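Local coordinates for protein probable mannosyltransferase KTR4 (Saccharomyces cerevisiae, PDB 5A07) that is a probable mannosyltransferase of the GT-A glycosyltransferase clan, modelled here as its lumenal part with guanosine-5'-diphosphate and a manganese ion, at residues 69-79 with 413-423. Sequence-based numbering, arbitrary orientation.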
ATOM      1  N   LEU B  69     -12.865   9.826 -16.856  1.00 20.36           N
ATOM      2  CA  LEU B  69     -13.108   8.529 -16.301  1.00 22.13           C
ATOM      3  C   LEU B  69     -13.149   7.516 -17.445  1.00 22.86           C
ATOM      4  O   LEU B  69     -12.612   6.423 -17.351  1.00 22.72           O
ATOM      5  CB  LEU B  69     -14.412   8.547 -15.497  1.00 24.69           C
ATOM      6  CG  LEU B  69     -14.797   7.168 -14.959  1.00 28.25           C
ATOM      7  CD1 LEU B  69     -13.750   6.622 -13.991  1.00 28.29           C
ATOM      8  CD2 LEU B  69     -16.170   7.239 -14.280  1.00 33.27           C
ATOM      9  N   ALA B  70     -13.849   7.822 -18.541  1.00 21.18           N
ATOM     10  CA  ALA B  70     -13.976   6.835 -19.622  1.00 23.21           C
ATOM     11  C   ALA B  70     -12.623   6.502 -20.226  1.00 24.27           C
ATOM     12  O   ALA B  70     -12.328   5.370 -20.566  1.00 20.22           O
ATOM     13  CB  ALA B  70     -14.920   7.350 -20.730  1.00 26.53           C
ATOM     14  N   GLU B  71     -11.811   7.537 -20.437  1.00 23.13           N
ATOM     15  CA  GLU B  71     -10.489   7.319 -21.058  1.00 24.38           C
ATOM     16  C   GLU B  71      -9.551   6.534 -20.097  1.00 21.10           C
ATOM     17  O   GLU B  71      -8.781   5.723 -20.546  1.00 20.39           O
ATOM     18  CB  GLU B  71      -9.835   8.676 -21.421  1.00 28.56           C
ATOM     19  CG  GLU B  71     -10.462   9.220 -22.708  1.00 39.83           C
ATOM     20  CD  GLU B  71      -9.900  10.589 -23.232  1.00 46.62           C
ATOM     21  OE1 GLU B  71      -8.711  10.633 -23.523  1.00 46.16           O
ATOM     22  OE2 GLU B  71     -10.673  11.583 -23.435  1.00 58.01           O
ATOM     23  N   ASN B  72      -9.673   6.811 -18.792  1.00 20.24           N
ATOM     24  CA  ASN B  72      -8.875   6.129 -17.725  1.00 20.09           C
ATOM     25  C   ASN B  72      -9.281   4.639 -17.680  1.00 21.46           C
ATOM     26  O   ASN B  72      -8.418   3.792 -17.578  1.00 18.30           O
ATOM     27  CB  ASN B  72      -9.033   6.810 -16.366  1.00 18.93           C
ATOM     28  CG  ASN B  72      -8.324   8.140 -16.311  1.00 18.60           C
ATOM     29  OD1 ASN B  72      -7.555   8.432 -17.217  1.00 19.95           O
ATOM     30  ND2 ASN B  72      -8.433   8.870 -15.199  1.00 17.99           N
ATOM     31  N   LYS B  73     -10.579   4.335 -17.781  1.00 19.99           N
ATOM     32  CA  LYS B  73     -11.001   2.923 -17.809  1.00 23.47           C
ATOM     33  C   LYS B  73     -10.492   2.214 -19.010  1.00 22.41           C
ATOM     34  O   LYS B  73     -10.171   1.072 -18.954  1.00 20.82           O
ATOM     35  CB  LYS B  73     -12.523   2.813 -17.859  1.00 29.08           C
ATOM     36  CG  LYS B  73     -13.213   3.180 -16.593  1.00 35.84           C
ATOM     37  CD  LYS B  73     -14.642   2.596 -16.591  1.00 49.48           C
ATOM     38  CE  LYS B  73     -15.725   3.664 -16.685  1.00 57.78           C
ATOM     39  NZ  LYS B  73     -16.937   3.404 -15.831  1.00 66.17           N
ATOM     40  N   GLN B  74     -10.454   2.897 -20.148  1.00 19.99           N
ATOM     41  CA  GLN B  74      -9.947   2.273 -21.340  1.00 19.16           C
ATOM     42  C   GLN B  74      -8.471   1.989 -21.206  1.00 16.90           C
ATOM     43  O   GLN B  74      -8.002   0.927 -21.658  1.00 18.34           O
ATOM     44  CB  GLN B  74     -10.192   3.149 -22.596  1.00 23.53           C
ATOM     45  CG  GLN B  74      -9.548   2.556 -23.830  1.00 28.26           C
ATOM     46  CD  GLN B  74      -9.957   3.293 -25.120  1.00 40.13           C
ATOM     47  OE1 GLN B  74      -9.375   3.088 -26.177  1.00 53.98           O
ATOM     48  NE2 GLN B  74     -10.933   4.145 -25.026  1.00 41.28           N
ATOM     49  N   LEU B  75      -7.700   2.936 -20.681  1.00 16.91           N
ATOM     50  CA  LEU B  75      -6.255   2.717 -20.466  1.00 17.62           C
ATOM     51  C   LEU B  75      -5.990   1.551 -19.482  1.00 17.92           C
ATOM     52  O   LEU B  75      -5.193   0.669 -19.724  1.00 18.11           O
ATOM     53  CB  LEU B  75      -5.578   3.978 -19.968  1.00 18.70           C
ATOM     54  CG  LEU B  75      -4.080   3.790 -19.705  1.00 19.51           C
ATOM     55  CD1 LEU B  75      -3.359   3.465 -21.016  1.00 21.90           C
ATOM     56  CD2 LEU B  75      -3.464   5.026 -19.098  1.00 21.64           C
ATOM     57  N   TYR B  76      -6.741   1.537 -18.399  1.00 16.64           N
ATOM     58  CA  TYR B  76      -6.702   0.409 -17.442  1.00 17.30           C
ATOM     59  C   TYR B  76      -6.983  -0.903 -18.113  1.00 17.76           C
ATOM     60  O   TYR B  76      -6.269  -1.854 -17.936  1.00 15.85           O
ATOM     61  CB  TYR B  76      -7.661   0.704 -16.274  1.00 17.61           C
ATOM     62  CG  TYR B  76      -7.722  -0.389 -15.256  1.00 17.98           C
ATOM     63  CD1 TYR B  76      -6.780  -0.494 -14.254  1.00 17.49           C
ATOM     64  CD2 TYR B  76      -8.749  -1.321 -15.277  1.00 18.39           C
ATOM     65  CE1 TYR B  76      -6.853  -1.521 -13.280  1.00 16.60           C
ATOM     66  CE2 TYR B  76      -8.849  -2.311 -14.310  1.00 17.35           C
ATOM     67  CZ  TYR B  76      -7.898  -2.413 -13.317  1.00 17.09           C
ATOM     68  OH  TYR B  76      -7.957  -3.487 -12.475  1.00 16.37           O
ATOM     69  N   GLU B  77      -8.070  -0.971 -18.853  1.00 18.07           N
ATOM     70  CA  GLU B  77      -8.438  -2.153 -19.555  1.00 20.58           C
ATOM     71  C   GLU B  77      -7.388  -2.650 -20.543  1.00 20.94           C
ATOM     72  O   GLU B  77      -7.143  -3.849 -20.643  1.00 18.52           O
ATOM     73  CB  GLU B  77      -9.780  -1.927 -20.254  1.00 25.54           C
ATOM     74  CG  GLU B  77     -10.234  -3.106 -21.073  1.00 34.18           C
ATOM     75  CD  GLU B  77     -11.589  -2.872 -21.818  1.00 44.80           C
ATOM     76  OE1 GLU B  77     -12.665  -2.884 -21.174  1.00 53.10           O
ATOM     77  OE2 GLU B  77     -11.575  -2.764 -23.068  1.00 45.07           O
ATOM     78  N   GLU B  78      -6.761  -1.725 -21.249  1.00 19.49           N
ATOM     79  CA  GLU B  78      -5.700  -2.108 -22.162  1.00 23.03           C
ATOM     80  C   GLU B  78      -4.587  -2.778 -21.450  1.00 22.06           C
ATOM     81  O   GLU B  78      -3.912  -3.657 -22.007  1.00 19.12           O
ATOM     82  CB  GLU B  78      -5.168  -0.872 -22.904  1.00 25.80           C
ATOM     83  CG  GLU B  78      -6.166  -0.428 -23.978  1.00 33.45           C
ATOM     84  CD  GLU B  78      -5.936   0.998 -24.558  1.00 37.24           C
ATOM     85  OE1 GLU B  78      -5.113   1.784 -24.050  1.00 32.81           O
ATOM     86  OE2 GLU B  78      -6.684   1.360 -25.501  1.00 43.58           O
ATOM     87  N   PHE B  79      -4.327  -2.379 -20.204  1.00 17.99           N
ATOM     88  CA  PHE B  79      -3.305  -3.109 -19.490  1.00 17.84           C
ATOM     89  C   PHE B  79      -3.787  -4.441 -18.951  1.00 15.25           C
ATOM     90  O   PHE B  79      -3.108  -5.452 -19.063  1.00 17.71           O
ATOM     91  CB  PHE B  79      -2.655  -2.233 -18.386  1.00 16.47           C
ATOM     92  CG  PHE B  79      -1.547  -1.361 -18.915  1.00 16.99           C
ATOM     93  CD1 PHE B  79      -1.831  -0.347 -19.784  1.00 19.21           C
ATOM     94  CD2 PHE B  79      -0.226  -1.582 -18.572  1.00 17.03           C
ATOM     95  CE1 PHE B  79      -0.821   0.398 -20.379  1.00 18.15           C
ATOM     96  CE2 PHE B  79       0.795  -0.791 -19.086  1.00 18.68           C
ATOM     97  CZ  PHE B  79       0.480   0.192 -20.007  1.00 18.12           C
ATOM     98  N   ASP B 413     -16.049   2.644  -9.945  1.00 23.30           N
ATOM     99  CA  ASP B 413     -14.968   2.736 -10.981  1.00 25.64           C
ATOM    100  C   ASP B 413     -14.174   3.999 -10.845  1.00 23.55           C
ATOM    101  O   ASP B 413     -12.940   3.997 -11.087  1.00 22.11           O
ATOM    102  CB  ASP B 413     -15.485   2.633 -12.413  1.00 29.66           C
ATOM    103  CG  ASP B 413     -15.888   1.201 -12.785  1.00 36.25           C
ATOM    104  OD1 ASP B 413     -15.263   0.251 -12.262  1.00 34.60           O
ATOM    105  OD2 ASP B 413     -16.772   1.069 -13.655  1.00 33.08           O
ATOM    106  N   ASN B 414     -14.810   5.078 -10.413  1.00 20.30           N
ATOM    107  CA  ASN B 414     -14.048   6.314 -10.216  1.00 22.30           C
ATOM    108  C   ASN B 414     -13.134   6.383  -8.986  1.00 21.35           C
ATOM    109  O   ASN B 414     -12.444   7.391  -8.788  1.00 20.33           O
ATOM    110  CB  ASN B 414     -14.974   7.543 -10.247  1.00 24.78           C
ATOM    111  CG  ASN B 414     -15.830   7.671  -9.027  1.00 28.22           C
ATOM    112  OD1 ASN B 414     -15.991   6.764  -8.207  1.00 25.36           O
ATOM    113  ND2 ASN B 414     -16.458   8.813  -8.933  1.00 31.09           N
ATOM    114  N   GLN B 415     -13.107   5.327  -8.174  1.00 19.10           N
ATOM    115  CA  GLN B 415     -12.132   5.191  -7.123  1.00 19.53           C
ATOM    116  C   GLN B 415     -10.769   4.580  -7.582  1.00 16.67           C
ATOM    117  O   GLN B 415      -9.852   4.568  -6.842  1.00 17.41           O
ATOM    118  CB  GLN B 415     -12.755   4.367  -5.957  1.00 21.28           C
ATOM    119  CG  GLN B 415     -14.037   4.975  -5.380  1.00 19.74           C
ATOM    120  CD  GLN B 415     -13.868   6.404  -4.994  1.00 21.39           C
ATOM    121  OE1 GLN B 415     -13.098   6.722  -4.138  1.00 24.35           O
ATOM    122  NE2 GLN B 415     -14.606   7.305  -5.666  1.00 26.29           N
ATOM    123  N   ASN B 416     -10.676   4.132  -8.815  1.00 18.56           N
ATOM    124  CA  ASN B 416      -9.449   3.566  -9.387  1.00 17.95           C
ATOM    125  C   ASN B 416      -8.517   4.718  -9.830  1.00 19.18           C
ATOM    126  O   ASN B 416      -8.939   5.571 -10.613  1.00 17.97           O
ATOM    127  CB  ASN B 416      -9.804   2.716 -10.584  1.00 19.00           C
ATOM    128  CG  ASN B 416      -8.681   1.771 -11.001  1.00 19.21           C
ATOM    129  OD1 ASN B 416      -7.561   1.817 -10.475  1.00 14.94           O
ATOM    130  ND2 ASN B 416      -8.976   0.951 -11.957  1.00 19.43           N
ATOM    131  N   CYS B 417      -7.303   4.722  -9.280  1.00 18.09           N
ATOM    132  CA  CYS B 417      -6.273   5.674  -9.681  1.00 17.76           C
ATOM    133  C   CYS B 417      -5.206   5.051 -10.542  1.00 18.03           C
ATOM    134  O   CYS B 417      -4.231   5.693 -10.896  1.00 19.25           O
ATOM    135  CB  CYS B 417      -5.701   6.365  -8.452  1.00 19.16           C
ATOM    136  SG  CYS B 417      -4.780   7.852  -8.952  1.00 21.72           S
ATOM    137  N   GLN B 418      -5.369   3.784 -10.933  1.00 16.77           N
ATOM    138  CA  GLN B 418      -4.314   3.080 -11.617  1.00 15.80           C
ATOM    139  C   GLN B 418      -3.970   3.730 -12.988  1.00 16.68           C
ATOM    140  O   GLN B 418      -2.802   3.742 -13.358  1.00 15.53           O
ATOM    141  CB  GLN B 418      -4.622   1.598 -11.772  1.00 15.93           C
ATOM    142  CG  GLN B 418      -3.509   0.767 -12.430  1.00 15.88           C
ATOM    143  CD  GLN B 418      -2.320   0.624 -11.506  1.00 18.21           C
ATOM    144  OE1 GLN B 418      -2.481   0.279 -10.324  1.00 21.43           O
ATOM    145  NE2 GLN B 418      -1.164   0.887 -11.998  1.00 19.04           N
ATOM    146  N   ALA B 419      -4.955   4.275 -13.721  1.00 15.56           N
ATOM    147  CA  ALA B 419      -4.684   4.939 -14.995  1.00 16.21           C
ATOM    148  C   ALA B 419      -3.734   6.098 -14.824  1.00 16.48           C
ATOM    149  O   ALA B 419      -2.868   6.299 -15.665  1.00 17.82           O
ATOM    150  CB  ALA B 419      -5.972   5.418 -15.667  1.00 18.03           C
ATOM    151  N   THR B 420      -3.869   6.850 -13.733  1.00 18.21           N
ATOM    152  CA  THR B 420      -2.964   7.959 -13.447  1.00 17.89           C
ATOM    153  C   THR B 420      -1.518   7.490 -13.227  1.00 18.16           C
ATOM    154  O   THR B 420      -0.569   8.057 -13.785  1.00 17.48           O
ATOM    155  CB  THR B 420      -3.467   8.803 -12.257  1.00 18.87           C
ATOM    156  OG1 THR B 420      -4.717   9.369 -12.618  1.00 21.67           O
ATOM    157  CG2 THR B 420      -2.465   9.905 -11.861  1.00 17.59           C
ATOM    158  N   TRP B 421      -1.361   6.408 -12.489  1.00 16.67           N
ATOM    159  CA  TRP B 421      -0.059   5.822 -12.267  1.00 15.13           C
ATOM    160  C   TRP B 421       0.551   5.303 -13.622  1.00 14.47           C
ATOM    161  O   TRP B 421       1.741   5.549 -13.907  1.00 17.48           O
ATOM    162  CB  TRP B 421      -0.184   4.611 -11.254  1.00 13.59           C
ATOM    163  CG  TRP B 421       1.141   4.060 -10.903  1.00 13.88           C
ATOM    164  CD1 TRP B 421       1.795   3.007 -11.497  1.00 14.59           C
ATOM    165  CD2 TRP B 421       2.043   4.604  -9.949  1.00 14.28           C
ATOM    166  NE1 TRP B 421       3.022   2.879 -10.975  1.00 13.96           N
ATOM    167  CE2 TRP B 421       3.203   3.859 -10.020  1.00 13.20           C
ATOM    168  CE3 TRP B 421       1.980   5.715  -9.072  1.00 15.81           C
ATOM    169  CZ2 TRP B 421       4.298   4.117  -9.229  1.00 16.50           C
ATOM    170  CZ3 TRP B 421       3.092   5.990  -8.246  1.00 16.48           C
ATOM    171  CH2 TRP B 421       4.240   5.208  -8.356  1.00 16.82           C
ATOM    172  N   ILE B 422      -0.251   4.637 -14.408  1.00 15.49           N
ATOM    173  CA  ILE B 422       0.215   4.153 -15.740  1.00 16.72           C
ATOM    174  C   ILE B 422       0.634   5.336 -16.609  1.00 16.28           C
ATOM    175  O   ILE B 422       1.724   5.327 -17.204  1.00 14.95           O
ATOM    176  CB  ILE B 422      -0.851   3.343 -16.487  1.00 16.17           C
ATOM    177  CG1 ILE B 422      -1.095   2.020 -15.757  1.00 16.12           C
ATOM    178  CG2 ILE B 422      -0.416   3.039 -17.953  1.00 17.04           C
ATOM    179  CD1 ILE B 422      -2.317   1.292 -16.201  1.00 18.51           C
ATOM    180  N   ARG B 423      -0.210   6.326 -16.660  1.00 17.31           N
ATOM    181  CA  ARG B 423       0.031   7.488 -17.552  1.00 18.30           C
ATOM    182  C   ARG B 423       1.258   8.301 -17.159  1.00 19.13           C
ATOM    183  O   ARG B 423       2.026   8.733 -18.033  1.00 19.29           O
ATOM    184  CB  ARG B 423      -1.199   8.358 -17.564  1.00 18.88           C
ATOM    185  CG  ARG B 423      -1.088   9.662 -18.399  1.00 19.25           C
ATOM    186  CD  ARG B 423      -2.380  10.451 -18.340  1.00 18.24           C
ATOM    187  NE  ARG B 423      -3.399   9.637 -18.927  1.00 18.90           N
ATOM    188  CZ  ARG B 423      -4.575   9.252 -18.385  1.00 20.02           C
ATOM    189  NH1 ARG B 423      -4.957   9.690 -17.206  1.00 20.63           N
ATOM    190  NH2 ARG B 423      -5.355   8.428 -19.089  1.00 20.63           N
TER
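Ala419 is the small bump at the centre of this helix-helix crossing on the flank of the GT-A-type fold: its CB sits 3.4 Å from Asn72 CB, and the axes of helices 69-79 and 418-423 pass 8.9 Å apart at 70°. The short methyl lets the two backbones come near, and larger side chains fill in around it. Towards the C-terminal end of 69-79, Leu75 and Phe79 form a hollow for Ile422. Its CG2, anti to the backbone N, lies over one face of the Phe79 ring in a CH-pi contact, 3.9 Å from the centroid, and also meets Leu75 CD2 at 3.8 Å. The Tyr76 ring lies across the turn that leads into helix 418-423. Asn416 sets ND2 over the centre of one ring face, 3.4 Å above the plane, its amide nearly perpendicular to the ring, while its OD1 closes an Asx turn on Gln418 N. Leu69 CD1 rests on Asn414 CA, and the bent chain of Lys73 brings NZ to Asp413 OD2 in a salt bridge, 3.2 Å long. On the side of helix 418-423 turned from this contact, Trp421 packs edge-to-face with Phe258 of strand 256-262. Gln301 OE1 accepts a hydrogen bond from Asn72 ND2. That leaves the other end of the amide to Arg423, whose NH1 and NH2 both grip Asn72 OD1, each at 2.9 Å, with the oxygen in the guanidinium plane.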